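PDB 5Z7R: short-chain-enoyl-CoA hydratase from Clostridium acetobutylicum, which catalyses the reversible hydration of crotonyl-CoA, also accepting hexenoyl-CoA but not higher analogues, in butanoate metabolism. Local coordinates for residues N4-E9 with K34-V39; E42-S47 with E94-P99; I123-A128 with V183-L188. All coordinates share one frame; numbering follows the deposited sequence.

Contact 1 (N4-E9 with K34-V39)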
loop_
_atom_site.group_PDB
_atom_site.type_symbol
_atom_site.label_atom_id
_atom_site.label_comp_id
_atom_site.label_asym_id
_atom_site.label_seq_id
_atom_site.Cartn_x
_atom_site.Cartn_y
_atom_site.Cartn_z
ATOM N N ASN A 4 17.472 28.219 23.680
ATOM C CA ASN A 4 18.880 28.595 23.518
ATOM C C ASN A 4 19.709 27.702 22.591
ATOM O O ASN A 4 20.937 27.737 22.617
ATOM C CB ASN A 4 19.554 28.824 24.884
ATOM C CG ASN A 4 19.440 27.631 25.810
ATOM O OD1 ASN A 4 18.678 27.642 26.782
ATOM N ND2 ASN A 4 20.212 26.600 25.524
ATOM N N ASN A 5 19.026 26.921 21.751
ATOM C CA ASN A 5 19.649 26.241 20.596
ATOM C C ASN A 5 19.012 26.664 19.242
ATOM O O ASN A 5 19.589 26.443 18.167
ATOM C CB ASN A 5 19.586 24.706 20.776
ATOM C CG ASN A 5 20.570 24.177 21.814
ATOM O OD1 ASN A 5 21.495 24.865 22.221
ATOM N ND2 ASN A 5 20.380 22.936 22.226
ATOM N N VAL A 6 17.854 27.319 19.314
ATOM C CA VAL A 6 17.029 27.628 18.153
ATOM C C VAL A 6 16.434 29.027 18.192
ATOM O O VAL A 6 15.696 29.358 19.107
ATOM C CB VAL A 6 15.843 26.648 18.100
ATOM C CG1 VAL A 6 14.982 26.880 16.847
ATOM C CG2 VAL A 6 16.382 25.223 18.190
ATOM N N ILE A 7 16.703 29.823 17.172
ATOM C CA ILE A 7 16.127 31.141 17.070
ATOM C C ILE A 7 14.880 31.105 16.200
ATOM O O ILE A 7 14.870 30.431 15.182
ATOM C CB ILE A 7 17.142 32.118 16.444
ATOM C CG1 ILE A 7 18.456 32.099 17.229
ATOM C CG2 ILE A 7 16.557 33.520 16.423
ATOM C CD1 ILE A 7 19.624 32.718 16.496
ATOM N N LEU A 8 13.849 31.851 16.566
ATOM C CA LEU A 8 12.663 31.949 15.735
ATOM C C LEU A 8 12.241 33.388 15.453
ATOM O O LEU A 8 11.965 34.128 16.400
ATOM C CB LEU A 8 11.500 31.237 16.410
ATOM C CG LEU A 8 10.133 31.451 15.723
ATOM C CD1 LEU A 8 10.047 30.716 14.387
ATOM C CD2 LEU A 8 8.991 31.008 16.619
ATOM N N GLU A 9 12.118 33.749 14.165
ATOM C CA GLU A 9 11.810 35.120 13.720
ATOM C C GLU A 9 10.700 35.154 12.684
ATOM O O GLU A 9 10.540 34.214 11.933
ATOM C CB GLU A 9 13.047 35.755 13.101
ATOM C CG GLU A 9 14.348 35.363 13.770
ATOM C CD GLU A 9 15.514 36.180 13.272
ATOM O OE1 GLU A 9 15.482 37.430 13.401
ATOM O OE2 GLU A 9 16.475 35.576 12.755
ATOM N N LYS A 34 13.867 18.894 21.127
ATOM C CA LYS A 34 12.769 19.339 21.980
ATOM C C LYS A 34 12.348 20.772 21.649
ATOM O O LYS A 34 11.169 21.052 21.437
ATOM C CB LYS A 34 13.174 19.204 23.451
ATOM C CG LYS A 34 13.136 17.767 23.981
ATOM C CD LYS A 34 12.156 17.593 25.138
ATOM C CE LYS A 34 12.688 18.242 26.421
ATOM N NZ LYS A 34 11.614 18.517 27.423
ATOM N N GLU A 35 13.322 21.674 21.578
ATOM C CA GLU A 35 13.040 23.059 21.206
ATOM C C GLU A 35 12.437 23.162 19.784
ATOM O O GLU A 35 11.563 24.000 19.516
ATOM C CB GLU A 35 14.326 23.890 21.330
ATOM C CG GLU A 35 14.842 24.039 22.765
ATOM C CD GLU A 35 16.159 24.804 22.889
ATOM O OE1 GLU A 35 16.298 25.910 22.298
ATOM O OE2 GLU A 35 17.053 24.302 23.608
ATOM N N MET A 36 12.885 22.288 18.880
ATOM C CA MET A 36 12.412 22.303 17.489
ATOM C C MET A 36 10.924 21.999 17.467
ATOM O O MET A 36 10.120 22.695 16.820
ATOM C CB MET A 36 13.180 21.276 16.681
ATOM C CG MET A 36 13.043 21.397 15.172
ATOM S SD MET A 36 13.531 22.987 14.466
ATOM C CE MET A 36 15.124 23.135 15.227
ATOM N N ASP A 37 10.560 20.993 18.243
ATOM C CA ASP A 37 9.169 20.576 18.359
ATOM C C ASP A 37 8.314 21.699 18.931
ATOM O O ASP A 37 7.189 21.987 18.454
ATOM C CB ASP A 37 9.092 19.323 19.233
ATOM C CG ASP A 37 7.732 18.657 19.177
ATOM O OD1 ASP A 37 7.203 18.427 18.073
ATOM O OD2 ASP A 37 7.171 18.389 20.245
ATOM N N TYR A 38 8.875 22.382 19.923
ATOM C CA TYR A 38 8.210 23.527 20.492
ATOM C C TYR A 38 8.038 24.625 19.424
ATOM O O TYR A 38 6.921 25.205 19.283
ATOM C CB TYR A 38 8.941 24.017 21.762
ATOM C CG TYR A 38 8.441 25.361 22.240
ATOM C CD1 TYR A 38 9.015 26.538 21.744
ATOM C CD2 TYR A 38 7.378 25.470 23.151
ATOM C CE1 TYR A 38 8.560 27.781 22.136
ATOM C CE2 TYR A 38 6.909 26.723 23.546
ATOM C CZ TYR A 38 7.515 27.877 23.035
ATOM O OH TYR A 38 7.106 29.149 23.389
ATOM N N VAL A 39 9.094 24.910 18.644
ATOM C CA VAL A 39 8.955 26.036 17.697
ATOM C C VAL A 39 8.031 25.604 16.594
ATOM O O VAL A 39 7.218 26.415 16.132
ATOM C CB VAL A 39 10.274 26.736 17.185
ATOM C CG1 VAL A 39 11.513 26.337 17.981
ATOM C CG2 VAL A 39 10.513 26.589 15.683
#
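Glu35 reaches the loop at Asn4 and Asn5 because its CG lies beside its own backbone N (chi1 -66°) and the chain beyond is extended, carrying the carboxylate off the helix to the start of the strand. There one oxygen serves two consecutive backbone amides. Asn5 N lies 3.0 Å from Glu35 OE1 and makes the straighter bond (161° at the hydrogen), meeting the syn side slightly out of the carboxylate plane. Asn4 N is 2.9 Å from the same Glu35 OE1, but its hydrogen points poorly and the bond is weak. A helix carboxylate thus accepts from main-chain amides at the entrance to the strand, firmly from Asn5 and weakly from Asn4.

Beyond this polar end the contact turns apolar. Val6 places its two methyls differently: CG1 lies anti to the backbone N and CG2 beside it, and both face the helix. Val6 CG2 meets the terminal methyl of Met36, CE, at 3.8 Å. The Met36 side chain bends back at chi2 and chi3 to bring CE there, crossing the valine at about a right angle. Val6 CG2 also lies 4.0 Å from Glu35 CB. Val39 continues the apolar patch toward Leu8, though its modelled rotamer is doubtful.

Strand 6-9 and helix 34-39 run nearly parallel (13°), their axes 9.3 Å apart. Val17 of strand 14-19 touches Val6, Leu8 and Val39, while Met36 reaches Ile19 and, on helix 76-95, Val89; helix 30-45 lies on the face of the larger sheet that carries Val6, Leu8 and Val17, next to its outermost strand 6-11.

Contact 2 (E42-S47 with E94-P99)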
loop_
_atom_site.group_PDB
_atom_site.type_symbol
_atom_site.label_atom_id
_atom_site.label_comp_id
_atom_site.label_asym_id
_atom_site.label_seq_id
_atom_site.Cartn_x
_atom_site.Cartn_y
_atom_site.Cartn_z
ATOM N N GLU A 42 4.758 26.147 17.909
ATOM C CA GLU A 42 4.591 27.607 17.860
ATOM C C GLU A 42 4.230 28.086 16.451
ATOM O O GLU A 42 3.313 28.876 16.291
ATOM C CB GLU A 42 5.878 28.294 18.348
ATOM C CG GLU A 42 5.693 29.630 19.050
ATOM C CD GLU A 42 4.955 29.551 20.378
ATOM O OE1 GLU A 42 5.061 28.522 21.082
ATOM O OE2 GLU A 42 4.271 30.552 20.701
ATOM N N ILE A 43 4.906 27.594 15.412
ATOM C CA ILE A 43 4.540 28.026 14.045
ATOM C C ILE A 43 3.170 27.478 13.669
ATOM O O ILE A 43 2.380 28.150 12.991
ATOM C CB ILE A 43 5.593 27.612 13.020
ATOM C CG1 ILE A 43 6.872 28.415 13.259
ATOM C CG2 ILE A 43 5.076 27.793 11.582
ATOM C CD1 ILE A 43 8.146 27.676 12.911
ATOM N N GLU A 44 2.875 26.269 14.144
ATOM C CA GLU A 44 1.562 25.681 13.906
ATOM C C GLU A 44 0.423 26.629 14.288
ATOM O O GLU A 44 -0.507 26.799 13.514
ATOM C CB GLU A 44 1.414 24.338 14.628
ATOM C CG GLU A 44 2.090 23.167 13.916
ATOM C CD GLU A 44 1.882 21.830 14.613
ATOM O OE1 GLU A 44 1.348 21.818 15.750
ATOM O OE2 GLU A 44 2.255 20.782 14.031
ATOM N N ASN A 45 0.500 27.271 15.456
ATOM C CA ASN A 45 -0.617 28.125 15.925
ATOM C C ASN A 45 -0.613 29.532 15.350
ATOM O O ASN A 45 -1.624 30.230 15.457
ATOM C CB ASN A 45 -0.668 28.194 17.456
ATOM C CG ASN A 45 -0.562 26.827 18.085
ATOM O OD1 ASN A 45 -1.043 25.826 17.519
ATOM N ND2 ASN A 45 0.112 26.755 19.230
ATOM N N ASP A 46 0.493 29.936 14.718
ATOM C CA ASP A 46 0.598 31.283 14.157
ATOM C C ASP A 46 0.143 31.385 12.706
ATOM O O ASP A 46 0.904 31.118 11.780
ATOM C CB ASP A 46 2.024 31.801 14.295
ATOM C CG ASP A 46 2.123 33.316 14.088
ATOM O OD1 ASP A 46 1.306 33.902 13.339
ATOM O OD2 ASP A 46 3.036 33.904 14.681
ATOM N N SER A 47 -1.095 31.822 12.511
ATOM C CA SER A 47 -1.680 31.869 11.186
ATOM C C SER A 47 -1.173 33.057 10.358
ATOM O O SER A 47 -1.439 33.127 9.157
ATOM C CB SER A 47 -3.209 31.832 11.261
ATOM O OG SER A 47 -3.685 32.752 12.207
ATOM N N GLU A 94 7.566 17.697 8.469
ATOM C CA GLU A 94 7.200 17.273 7.101
ATOM C C GLU A 94 5.744 17.532 6.852
ATOM O O GLU A 94 5.372 17.994 5.769
ATOM C CB GLU A 94 7.532 15.789 6.930
ATOM C CG GLU A 94 7.250 15.173 5.582
ATOM C CD GLU A 94 7.880 13.839 5.517
ATOM O OE1 GLU A 94 8.892 13.731 4.819
ATOM O OE2 GLU A 94 7.446 12.913 6.260
ATOM N N LEU A 95 4.906 17.306 7.870
ATOM C CA LEU A 95 3.446 17.429 7.699
ATOM C C LEU A 95 2.933 18.818 7.986
ATOM O O LEU A 95 1.769 19.140 7.654
ATOM C CB LEU A 95 2.719 16.433 8.630
ATOM C CG LEU A 95 2.865 14.973 8.214
ATOM C CD1 LEU A 95 2.424 14.013 9.312
ATOM C CD2 LEU A 95 2.065 14.736 6.921
ATOM N N LEU A 96 3.764 19.630 8.648
ATOM C CA LEU A 96 3.390 21.005 8.999
ATOM C C LEU A 96 2.627 21.666 7.874
ATOM O O LEU A 96 3.095 21.722 6.741
ATOM C CB LEU A 96 4.661 21.817 9.301
ATOM C CG LEU A 96 4.506 23.324 9.517
ATOM C CD1 LEU A 96 3.421 23.586 10.548
ATOM C CD2 LEU A 96 5.831 23.927 9.957
ATOM N N GLU A 97 1.472 22.217 8.183
ATOM C CA GLU A 97 0.618 22.775 7.153
ATOM C C GLU A 97 1.042 24.129 6.548
ATOM O O GLU A 97 0.317 24.705 5.788
ATOM C CB GLU A 97 -0.820 22.827 7.678
ATOM C CG GLU A 97 -1.347 21.440 8.065
ATOM C CD GLU A 97 -2.793 21.203 7.644
ATOM O OE1 GLU A 97 -3.039 20.285 6.790
ATOM O OE2 GLU A 97 -3.666 21.940 8.186
ATOM N N LYS A 98 2.228 24.616 6.841
ATOM C CA LYS A 98 2.859 25.628 5.995
ATOM C C LYS A 98 4.083 25.003 5.317
ATOM O O LYS A 98 4.741 24.166 5.899
ATOM C CB LYS A 98 3.300 26.890 6.771
ATOM C CG LYS A 98 2.872 27.031 8.233
ATOM C CD LYS A 98 1.414 27.399 8.425
ATOM C CE LYS A 98 1.113 27.662 9.900
ATOM N NZ LYS A 98 -0.112 28.492 10.109
ATOM N N PRO A 99 4.419 25.442 4.104
ATOM C CA PRO A 99 5.589 24.976 3.391
ATOM C C PRO A 99 6.866 25.314 4.102
ATOM O O PRO A 99 6.980 26.411 4.642
ATOM C CB PRO A 99 5.532 25.767 2.119
ATOM C CG PRO A 99 4.059 25.949 1.900
ATOM C CD PRO A 99 3.579 26.290 3.251
#
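Lys98 stretches across the end of helix 30-45, and its ammonium group makes the one hydrogen bond between residues 42-47 and 94-99. Lys98 NZ lies 3.3 Å from Asp46 O, approaching from above the carbonyl plane (58° out of it) and not along a lone pair. Just short of the nitrogen, Lys98 CE sits 3.4 Å from Ile43 O, a carbonyl already taken by the amide of Asp46. Carbonyls at the C-terminal end of a helix probably make a favourable electrostatic setting for the lysine's positive charge.

Nearer its root the lysine meets an apolar neighbour. Lys98 CG comes to 4.1 Å from Ile43 CG2, the two side chains meeting at a slant. Separately, Leu96 adds both of its methyls: CD2 is 4.3 Å from Ile43 CG2, and CD1 is 3.6 Å from Glu44 CG. The leucine CG lies anti to its backbone N (chi1 172°), which swings the methyls toward the helix although the CB does not itself point there.

A second shell probably helps to position these groups. Lys98 NZ has a further, weak bond to Val49 O, whereas the carboxylate of Asp46 turns to the amide of Glu48 instead of to the lysine. Glu44 OE1 forms a salt bridge with Arg92, and Lys211 NZ donates a hydrogen bond to Leu96 O. A subunit boundary lies close by, where Glu97 pairs with Arg80 of a second subunit.

Both segments leave a helix and lead into a strand of the larger sheet, 51-56 in one case and 100-104 in the other. These strands are parallel neighbours, so the contact joins two successive helix-to-strand connections of the crotonase fold, a spiral built from beta-beta-alpha units.

Contact 3 (I123-A128 with V183-L188)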
loop_
_atom_site.group_PDB
_atom_site.type_symbol
_atom_site.label_atom_id
_atom_site.label_comp_id
_atom_site.label_asym_id
_atom_site.label_seq_id
_atom_site.Cartn_x
_atom_site.Cartn_y
_atom_site.Cartn_z
ATOM N N ILE A 123 17.302 23.734 -0.825
ATOM C CA ILE A 123 18.083 24.649 -1.607
ATOM C C ILE A 123 19.396 24.735 -0.853
ATOM O O ILE A 123 19.424 24.596 0.362
ATOM C CB ILE A 123 17.265 25.951 -1.734
ATOM C CG1 ILE A 123 16.897 26.174 -3.190
ATOM C CG2 ILE A 123 17.883 27.175 -1.079
ATOM C CD1 ILE A 123 15.401 26.273 -3.385
ATOM N N ALA A 124 20.496 24.863 -1.559
ATOM C CA ALA A 124 21.785 24.758 -0.904
ATOM C C ALA A 124 22.713 25.837 -1.403
ATOM O O ALA A 124 22.470 26.399 -2.482
ATOM C CB ALA A 124 22.396 23.408 -1.164
ATOM N N SER A 125 23.771 26.103 -0.622
ATOM C CA SER A 125 24.868 26.980 -1.049
ATOM C C SER A 125 26.050 26.139 -1.509
ATOM O O SER A 125 26.265 25.025 -1.032
ATOM C CB SER A 125 25.272 28.020 0.023
ATOM O OG SER A 125 25.712 27.430 1.233
ATOM N N SER A 126 26.813 26.671 -2.461
ATOM C CA SER A 126 27.761 25.838 -3.212
ATOM C C SER A 126 28.770 25.146 -2.303
ATOM O O SER A 126 29.405 24.186 -2.706
ATOM C CB SER A 126 28.459 26.649 -4.332
ATOM O OG SER A 126 29.279 27.688 -3.802
ATOM N N ASN A 127 28.919 25.659 -1.087
ATOM C CA ASN A 127 29.754 25.038 -0.049
ATOM C C ASN A 127 29.115 23.844 0.666
ATOM O O ASN A 127 29.830 23.049 1.253
ATOM C CB ASN A 127 30.206 26.078 0.990
ATOM C CG ASN A 127 29.069 26.597 1.866
ATOM O OD1 ASN A 127 29.174 26.584 3.100
ATOM N ND2 ASN A 127 27.989 27.064 1.248
ATOM N N ALA A 128 27.792 23.699 0.601
ATOM C CA ALA A 128 27.130 22.619 1.349
ATOM C C ALA A 128 27.685 21.254 0.992
ATOM O O ALA A 128 28.221 21.055 -0.084
ATOM C CB ALA A 128 25.619 22.662 1.176
ATOM N N VAL A 183 23.111 27.901 -5.105
ATOM C CA VAL A 183 23.487 29.319 -5.224
ATOM C C VAL A 183 24.742 29.483 -4.386
ATOM O O VAL A 183 25.181 28.520 -3.749
ATOM C CB VAL A 183 22.424 30.291 -4.693
ATOM C CG1 VAL A 183 21.131 30.205 -5.494
ATOM C CG2 VAL A 183 22.140 30.060 -3.226
ATOM N N GLU A 184 25.342 30.673 -4.408
ATOM C CA GLU A 184 26.529 30.941 -3.595
ATOM C C GLU A 184 26.070 31.348 -2.213
ATOM O O GLU A 184 24.940 31.817 -2.055
ATOM C CB GLU A 184 27.394 32.040 -4.230
ATOM C CG GLU A 184 28.133 31.586 -5.498
ATOM C CD GLU A 184 29.200 30.523 -5.241
ATOM O OE1 GLU A 184 30.218 30.808 -4.545
ATOM O OE2 GLU A 184 29.030 29.394 -5.759
ATOM N N PRO A 185 26.927 31.184 -1.195
ATOM C CA PRO A 185 26.546 31.653 0.148
ATOM C C PRO A 185 25.811 32.982 0.127
ATOM O O PRO A 185 24.665 33.064 0.592
ATOM C CB PRO A 185 27.880 31.778 0.838
ATOM C CG PRO A 185 28.667 30.646 0.243
ATOM C CD PRO A 185 28.280 30.617 -1.206
ATOM N N SER A 186 26.398 33.999 -0.486
ATOM C CA SER A 186 25.815 35.312 -0.419
ATOM C C SER A 186 24.375 35.397 -0.931
ATOM O O SER A 186 23.633 36.288 -0.493
ATOM C CB SER A 186 26.698 36.318 -1.181
ATOM O OG SER A 186 26.063 37.582 -1.226
ATOM N N GLU A 187 23.986 34.517 -1.869
ATOM C CA GLU A 187 22.632 34.500 -2.435
ATOM C C GLU A 187 21.592 33.622 -1.655
ATOM O O GLU A 187 20.386 33.787 -1.827
ATOM C CB GLU A 187 22.691 34.002 -3.878
ATOM C CG GLU A 187 23.623 34.783 -4.803
ATOM C CD GLU A 187 23.627 34.256 -6.248
ATOM O OE1 GLU A 187 23.459 33.033 -6.482
ATOM O OE2 GLU A 187 23.825 35.069 -7.171
ATOM N N LEU A 188 22.047 32.696 -0.818
ATOM C CA LEU A 188 21.140 31.685 -0.199
ATOM C C LEU A 188 19.810 32.191 0.413
ATOM O O LEU A 188 18.713 31.798 -0.004
ATOM C CB LEU A 188 21.911 30.879 0.839
ATOM C CG LEU A 188 21.180 29.705 1.508
ATOM C CD1 LEU A 188 20.323 28.977 0.486
ATOM C CD2 LEU A 188 22.167 28.736 2.115
#
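Ala124 and Ser126 clasp Val183 through the main chain, the pattern of a parallel beta bridge centred on Ser125 and Val183. Val183 N donates to Ala124 O over 3.1 Å, in the carbonyl plane and fairly straight (159° at the hydrogen). The return bond, Ser126 N to Val183 O, is short at 2.8 Å but strongly bent and counts as weak. The same Val183 O also receives a CA-H...O contact from Ser125 CA at 3.1 Å, so this one carbonyl meets both Ser126 N and Ser125 CA.

A side-chain bond extends the pairing by one residue. Ser126 OG donates to Glu184 OE2 at 2.6 Å, meeting the carboxylate from above its plane. The CB of Glu184 points away from 123-128, and a bend at chi2 (-66°) helps to fold the carboxylate back over the serine. Ser126 itself stands in a type I turn from Ser125 to Ala128, closed by the amide of Ala128 and Ser125 O; the turn sets the backbone from which the hydroxyl is offered.

Packing takes over on the face that carries Ser125 and Val183. Leu188 spreads its methyls over two residues of the strand. Leu188 CD2 lies 3.8 Å from Ser125 CB, while Leu188 CD1 approaches Ile123 CG2 to 3.4 Å, tighter than ordinary van der Waals contact, although the strained isoleucine torsions make this tightness less certain. Nearer the turn, Pro185 sets its ring beside Ser125, with CD 4.2 Å from the serine CB.

Strand 182-183 forms the outermost strand of the larger sheet within this chain, beside 121-125, which pairs on its other side with 100-104. The following helix 188-201 comes back over these strands, setting Ile195 against Ile123 and Thr191 against Val183, and Gln160 of a third subunit also packs on Ile123.

How the contacts relate
Contacts 1 and 2 share helix 30-45, one toward its middle and the other at its C-terminal end, and they touch where Leu8 CD1 lies 3.9 Å from Ile43 CD1. Contact 3 stands apart, about 23 Å from contact 1 between centres, yet both reach the same sheet, at strands that are its outermost within the chain. Contact 1 is largely buried; contacts 2 and 3 are only partly so. The chemistry follows position: a helix carboxylate accepts from backbone amides in contact 1, a lysine donates to a backbone carbonyl just beyond a helix end in contact 2, and main-chain pairing between strands leads in contact 3.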